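PDB 6ITW: type VI immunity protein Atu4351 from Agrobacterium fabrum, which serves as the type VI secretion immunity protein Tdi1, probably protecting the bacterium by neutralising its cognate toxic effector. Local coordinates for residues A30-R35 with N61-K66; L96-D101 with E126-N131. All blocks are in the same frame, centred on the assembly; numbering follows the deposited sequence.

Contact 1 (A30-R35 with N61-K66); sequences ARYKNR and NPEKYK
The phenol end of Tyr32 reaches Pro62 and Glu63, and this is the close-packed half of the contact. CZ of Tyr32 lies 3.9 Å from CB of Pro62, while CG of the same proline stands over one face of the ring toward its rim. Arg31 CG comes over the opposite face, again toward the rim, and His85 meets the ring edge-to-face from the central sheet. Tyr32 OH is 2.8 Å from Glu63 OE1, but the bond is weak, and the ring and carboxylate planes stand 62° apart.

Within the GAD-like domain, the contact joins the end of helix 26-31 to the turn leading from strand 57-59 into helix 66-73. An Asx turn shapes that second element: Asn61 OD1 accepts a hydrogen bond from the backbone N of Glu63 at 2.9 Å. Asp28 ties the two sides together, with OD2 bonded to Asn61 ND2 and OD1 in a salt bridge with Arg31 NH1.

Toward solvent the grip is looser. Glu63 leaves the backbone with CG anti to its N (chi1 -167°) and then bends at chi2, which brings the carboxylate across Arg31. Carboxylate and guanidinium planes are 30° apart, and OE2 sits over a guanidinium face near its rim; the ion pair is long, 3.9 Å from Arg31 NE to Glu63 OE1, with no N-H directed at that oxygen. The nearest approach is instead from Arg31 CD, 3.1 Å from Glu63 OE1. Lys66 adds a second positive charge, its NZ meeting Glu63 OE2 at 3.2 Å from above the carboxylate plane.

Contact 2 (L96-D101 with E126-N131); sequences LAWNED and ERSDIN
Ser128 OG is held by two polar partners, the backbone oxygen of Ala125 and the ammonium of Lys103, while lying in the plane of the Trp98 indole at its edge. No hydrogen bond crosses between the two segments, so this hydroxyl meets the ring by packing alone, 3.9 Å from Trp98 CZ2. The benzo ring carries the rest of the contact. Trp98 CZ2 is 3.8 Å from Ser128 CB, and the neighbouring ring atom CH2 approaches Ser128 O at 3.6 Å, an oblique meeting with the carbonyl of the first residue of the helix.

Asn131, one helical turn further on, touches the adjacent corner. Its CG stands anti to the backbone N (chi1 -178°), and OD1 is thereby carried to 3.4 Å from Trp98 CZ3, with the amide plane inclined 61° to the indole. This oxygen is also hydrogen-bonded to Thr104 OG1, so its polar demand is met on strand 103-108 rather than by the tryptophan.

The arrangement seats the start of helix 128-137 against the central mixed sheet of the protein. Trp98 projects from strand 94-99, which lies in the GAD-like domain between strands 84-90 and 103-108, and its buried side chain is further packed by Leu87, Pro37 and Leu132. Just beyond it the strand ends in an Asx turn: Asn99 OD1 accepts a hydrogen bond from the backbone N of Asp101 at 2.8 Å, the donor standing 50° out of the carbonyl plane. Tyr102 N donates to the same oxygen, while Asn99 ND2 is bonded to Thr84 OG1, which fixes the amide at the turn toward strand 103-108.

Contact 1 closes along the chain before contact 2 opens, and their centres are 14 Å apart, yet the two meet directly at Arg35. Its CG lies 3.2 Å from Glu100 OE2, and its backbone O is equally close, 3.2 Å, to Trp98 CD1, so the loop after helix 26-31 abuts the pyrrole rim of the Trp98 indole, away from the benzo part that touches Ser128 and Asn131. Arg35 NE and Glu100 OE2 also form a weak, long ion pair. His85 on strand 84-90 bridges the two contacts: its ring packs edge-to-face with Tyr32, its NE2 is hydrogen-bonded to Glu100 OE2, and its backbone pairs with Trp98.

Contact 1 (A30-R35 with N61-K66)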
loop_
_atom_site.group_PDB
_atom_site.type_symbol
_atom_site.label_atom_id
_atom_site.label_comp_id
_atom_site.label_asym_id
_atom_site.label_seq_id
_atom_site.Cartn_x
_atom_site.Cartn_y
_atom_site.Cartn_z
ATOM N N ALA A 30 -2.763 18.455 9.465
ATOM C CA ALA A 30 -3.609 19.560 9.025
ATOM C C ALA A 30 -3.710 19.579 7.510
ATOM O O ALA A 30 -4.792 19.788 6.947
ATOM C CB ALA A 30 -3.058 20.887 9.550
ATOM N N ARG A 31 -2.588 19.319 6.840
ATOM C CA ARG A 31 -2.537 19.215 5.389
ATOM C C ARG A 31 -3.600 18.278 4.799
ATOM O O ARG A 31 -3.983 18.449 3.638
ATOM C CB ARG A 31 -1.124 18.769 5.012
ATOM C CG ARG A 31 -0.833 18.673 3.542
ATOM C CD ARG A 31 0.656 18.418 3.297
ATOM N NE ARG A 31 1.499 19.569 3.621
ATOM C CZ ARG A 31 2.328 19.627 4.661
ATOM N NH1 ARG A 31 2.431 18.591 5.480
ATOM N NH2 ARG A 31 3.062 20.717 4.880
ATOM N N TYR A 32 -4.126 17.317 5.559
ATOM C CA TYR A 32 -5.041 16.341 4.970
ATOM C C TYR A 32 -6.478 16.483 5.458
ATOM O O TYR A 32 -7.309 15.611 5.169
ATOM C CB TYR A 32 -4.507 14.921 5.199
ATOM C CG TYR A 32 -3.206 14.727 4.455
ATOM C CD1 TYR A 32 -3.214 14.471 3.097
ATOM C CD2 TYR A 32 -1.964 14.865 5.094
ATOM C CE1 TYR A 32 -2.040 14.321 2.381
ATOM C CE2 TYR A 32 -0.764 14.717 4.374
ATOM C CZ TYR A 32 -0.823 14.438 3.007
ATOM O OH TYR A 32 0.316 14.283 2.226
ATOM N N LYS A 33 -6.803 17.581 6.147
ATOM C CA LYS A 33 -8.183 17.863 6.538
ATOM C C LYS A 33 -9.114 17.865 5.329
ATOM O O LYS A 33 -8.852 18.532 4.321
ATOM C CB LYS A 33 -8.260 19.213 7.253
ATOM C CG LYS A 33 -9.673 19.609 7.673
ATOM C CD LYS A 33 -9.744 21.056 8.160
ATOM C CE LYS A 33 -11.112 21.363 8.765
ATOM N NZ LYS A 33 -11.647 22.695 8.338
ATOM N N ASN A 34 -10.209 17.111 5.439
ATOM C CA ASN A 34 -11.181 16.888 4.367
ATOM C C ASN A 34 -10.595 16.165 3.158
ATOM O O ASN A 34 -11.274 16.020 2.139
ATOM C CB ASN A 34 -11.833 18.193 3.906
ATOM C CG ASN A 34 -12.660 18.831 4.984
ATOM O OD1 ASN A 34 -12.420 19.979 5.359
ATOM N ND2 ASN A 34 -13.636 18.086 5.506
ATOM N N ARG A 35 -9.355 15.695 3.239
ATOM C CA ARG A 35 -8.810 14.860 2.186
ATOM C C ARG A 35 -8.622 13.409 2.606
ATOM O O ARG A 35 -8.657 12.526 1.744
ATOM C CB ARG A 35 -7.491 15.460 1.678
ATOM C CG ARG A 35 -7.758 16.602 0.701
ATOM C CD ARG A 35 -6.711 17.683 0.717
ATOM N NE ARG A 35 -5.364 17.158 0.559
ATOM C CZ ARG A 35 -4.303 17.925 0.333
ATOM N NH1 ARG A 35 -4.454 19.241 0.230
ATOM N NH2 ARG A 35 -3.099 17.380 0.207
ATOM N N ASN A 61 3.916 8.064 6.658
ATOM C CA ASN A 61 3.478 9.438 6.481
ATOM C C ASN A 61 3.224 9.716 5.004
ATOM O O ASN A 61 4.169 9.682 4.212
ATOM C CB ASN A 61 4.532 10.388 7.054
ATOM C CG ASN A 61 4.054 11.826 7.121
ATOM O OD1 ASN A 61 3.363 12.316 6.211
ATOM N ND2 ASN A 61 4.409 12.513 8.213
ATOM N N PRO A 62 1.975 10.002 4.594
ATOM C CA PRO A 62 1.700 10.238 3.159
ATOM C C PRO A 62 2.574 11.305 2.548
ATOM O O PRO A 62 2.912 11.234 1.361
ATOM C CB PRO A 62 0.229 10.679 3.128
ATOM C CG PRO A 62 -0.309 10.417 4.487
ATOM C CD PRO A 62 0.820 10.327 5.441
ATOM N N GLU A 63 2.926 12.319 3.339
ATOM C CA GLU A 63 3.786 13.376 2.839
ATOM C C GLU A 63 5.144 12.827 2.404
ATOM O O GLU A 63 5.690 13.260 1.385
ATOM C CB GLU A 63 3.932 14.463 3.908
ATOM C CG GLU A 63 4.551 15.759 3.390
ATOM C CD GLU A 63 3.665 16.491 2.371
ATOM O OE1 GLU A 63 2.473 16.126 2.188
ATOM O OE2 GLU A 63 4.172 17.447 1.751
ATOM N N LYS A 64 5.681 11.839 3.132
ATOM C CA LYS A 64 7.023 11.329 2.849
ATOM C C LYS A 64 7.064 10.434 1.613
ATOM O O LYS A 64 8.128 10.304 0.996
ATOM C CB LYS A 64 7.573 10.588 4.079
ATOM C CG LYS A 64 7.935 11.567 5.216
ATOM C CD LYS A 64 8.180 10.910 6.583
ATOM C CE LYS A 64 9.417 10.016 6.590
ATOM N NZ LYS A 64 9.901 9.745 7.989
ATOM N N TYR A 65 5.933 9.848 1.222
ATOM C CA TYR A 65 5.873 8.920 0.095
ATOM C C TYR A 65 5.057 9.440 -1.090
ATOM O O TYR A 65 4.723 8.650 -1.982
ATOM C CB TYR A 65 5.313 7.570 0.567
ATOM C CG TYR A 65 6.264 6.857 1.517
ATOM C CD1 TYR A 65 6.316 7.201 2.870
ATOM C CD2 TYR A 65 7.134 5.870 1.058
ATOM C CE1 TYR A 65 7.193 6.569 3.750
ATOM C CE2 TYR A 65 8.024 5.232 1.930
ATOM C CZ TYR A 65 8.043 5.589 3.276
ATOM O OH TYR A 65 8.893 4.961 4.151
ATOM N N LYS A 66 4.750 10.743 -1.152
ATOM C CA LYS A 66 3.884 11.248 -2.227
ATOM C C LYS A 66 4.559 11.172 -3.597
ATOM O O LYS A 66 3.874 11.020 -4.619
ATOM C CB LYS A 66 3.446 12.689 -1.934
ATOM C CG LYS A 66 4.612 13.677 -1.869
ATOM C CD LYS A 66 4.266 14.958 -1.098
ATOM C CE LYS A 66 3.472 15.948 -1.925
ATOM N NZ LYS A 66 3.742 17.352 -1.468
#

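Contact 2 (L96-D101 with E126-N131)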
loop_
_atom_site.group_PDB
_atom_site.type_symbol
_atom_site.label_atom_id
_atom_site.label_comp_id
_atom_site.label_asym_id
_atom_site.label_seq_id
_atom_site.Cartn_x
_atom_site.Cartn_y
_atom_site.Cartn_z
ATOM N N LEU A 96 -1.229 0.670 0.708
ATOM C CA LEU A 96 -2.611 1.042 0.991
ATOM C C LEU A 96 -2.717 2.560 0.891
ATOM O O LEU A 96 -2.055 3.286 1.653
ATOM C CB LEU A 96 -3.043 0.572 2.376
ATOM C CG LEU A 96 -4.406 1.064 2.879
ATOM C CD1 LEU A 96 -5.485 0.794 1.846
ATOM C CD2 LEU A 96 -4.785 0.403 4.203
ATOM N N ALA A 97 -3.535 3.039 -0.052
ATOM C CA ALA A 97 -3.658 4.463 -0.329
ATOM C C ALA A 97 -5.116 4.885 -0.248
ATOM O O ALA A 97 -6.035 4.082 -0.427
ATOM C CB ALA A 97 -3.101 4.830 -1.710
ATOM N N TRP A 98 -5.332 6.163 0.022
ATOM C CA TRP A 98 -6.682 6.705 0.042
ATOM C C TRP A 98 -6.843 7.664 -1.128
ATOM O O TRP A 98 -6.119 8.669 -1.224
ATOM C CB TRP A 98 -6.972 7.417 1.360
ATOM C CG TRP A 98 -8.328 8.017 1.384
ATOM C CD1 TRP A 98 -8.652 9.334 1.170
ATOM C CD2 TRP A 98 -9.561 7.329 1.618
ATOM N NE1 TRP A 98 -10.011 9.502 1.272
ATOM C CE2 TRP A 98 -10.594 8.292 1.553
ATOM C CE3 TRP A 98 -9.893 5.996 1.894
ATOM C CZ2 TRP A 98 -11.941 7.959 1.746
ATOM C CZ3 TRP A 98 -11.231 5.664 2.086
ATOM C CH2 TRP A 98 -12.239 6.647 2.008
ATOM N N ASN A 99 -7.782 7.358 -2.013
ATOM C CA ASN A 99 -8.126 8.252 -3.113
ATOM C C ASN A 99 -9.350 9.061 -2.702
ATOM O O ASN A 99 -10.366 8.486 -2.279
ATOM C CB ASN A 99 -8.408 7.483 -4.406
ATOM C CG ASN A 99 -8.875 8.398 -5.529
ATOM O OD1 ASN A 99 -10.070 8.675 -5.662
ATOM N ND2 ASN A 99 -7.929 8.897 -6.323
ATOM N N GLU A 100 -9.257 10.390 -2.841
ATOM C CA GLU A 100 -10.317 11.272 -2.350
ATOM C C GLU A 100 -11.634 11.071 -3.088
ATOM O O GLU A 100 -12.699 11.347 -2.523
ATOM C CB GLU A 100 -9.893 12.729 -2.463
ATOM C CG GLU A 100 -8.834 13.143 -1.485
ATOM C CD GLU A 100 -8.311 14.524 -1.798
ATOM O OE1 GLU A 100 -9.143 15.416 -2.075
ATOM O OE2 GLU A 100 -7.074 14.722 -1.783
ATOM N N ASP A 101 -11.594 10.583 -4.331
ATOM C CA ASP A 101 -12.808 10.389 -5.117
ATOM C C ASP A 101 -13.332 8.966 -5.074
ATOM O O ASP A 101 -14.550 8.768 -5.110
ATOM C CB ASP A 101 -12.562 10.798 -6.583
ATOM C CG ASP A 101 -12.012 12.214 -6.707
ATOM O OD1 ASP A 101 -12.692 13.165 -6.245
ATOM O OD2 ASP A 101 -10.892 12.383 -7.239
ATOM N N GLU A 126 -20.864 8.780 2.279
ATOM C CA GLU A 126 -20.976 8.680 3.729
ATOM C C GLU A 126 -20.479 7.348 4.272
ATOM O O GLU A 126 -20.694 7.057 5.454
ATOM C CB GLU A 126 -22.418 8.925 4.178
ATOM C CG GLU A 126 -22.686 10.381 4.590
ATOM C CD GLU A 126 -22.193 10.720 6.002
ATOM O OE1 GLU A 126 -22.697 10.115 6.977
ATOM O OE2 GLU A 126 -21.303 11.592 6.135
ATOM N N ARG A 127 -19.839 6.528 3.445
ATOM C CA ARG A 127 -19.204 5.295 3.892
ATOM C C ARG A 127 -17.681 5.419 3.959
ATOM O O ARG A 127 -17.007 4.430 4.257
ATOM C CB ARG A 127 -19.604 4.128 2.968
ATOM C CG ARG A 127 -19.920 2.792 3.684
ATOM C CD ARG A 127 -19.985 1.599 2.708
ATOM N NE ARG A 127 -18.972 0.561 2.972
ATOM C CZ ARG A 127 -17.787 0.468 2.359
ATOM N NH1 ARG A 127 -17.436 1.337 1.441
ATOM N NH2 ARG A 127 -16.955 -0.508 2.661
ATOM N N SER A 128 -17.131 6.614 3.702
ATOM C CA SER A 128 -15.685 6.829 3.655
ATOM C C SER A 128 -14.982 6.339 4.918
ATOM O O SER A 128 -14.083 5.494 4.845
ATOM C CB SER A 128 -15.382 8.314 3.427
ATOM O OG SER A 128 -15.787 8.700 2.130
ATOM N N ASP A 129 -15.367 6.878 6.085
ATOM C CA ASP A 129 -14.768 6.454 7.350
ATOM C C ASP A 129 -14.803 4.936 7.513
ATOM O O ASP A 129 -13.793 4.309 7.863
ATOM C CB ASP A 129 -15.487 7.126 8.518
ATOM C CG ASP A 129 -15.202 8.590 8.593
ATOM O OD1 ASP A 129 -15.899 9.361 7.906
ATOM O OD2 ASP A 129 -14.251 8.975 9.304
ATOM N N ILE A 130 -15.958 4.332 7.247
ATOM C CA ILE A 130 -16.112 2.883 7.350
ATOM C C ILE A 130 -15.246 2.168 6.313
ATOM O O ILE A 130 -14.650 1.124 6.599
ATOM C CB ILE A 130 -17.603 2.531 7.194
ATOM C CG1 ILE A 130 -18.392 3.041 8.402
ATOM C CG2 ILE A 130 -17.811 1.040 6.967
ATOM C CD1 ILE A 130 -19.903 3.125 8.151
ATOM N N ASN A 131 -15.179 2.714 5.095
ATOM C CA ASN A 131 -14.402 2.109 4.013
ATOM C C ASN A 131 -12.927 2.021 4.382
ATOM O O ASN A 131 -12.297 0.968 4.237
ATOM C CB ASN A 131 -14.583 2.926 2.722
ATOM C CG ASN A 131 -13.839 2.318 1.520
ATOM O OD1 ASN A 131 -12.699 2.685 1.224
ATOM N ND2 ASN A 131 -14.493 1.398 0.826
#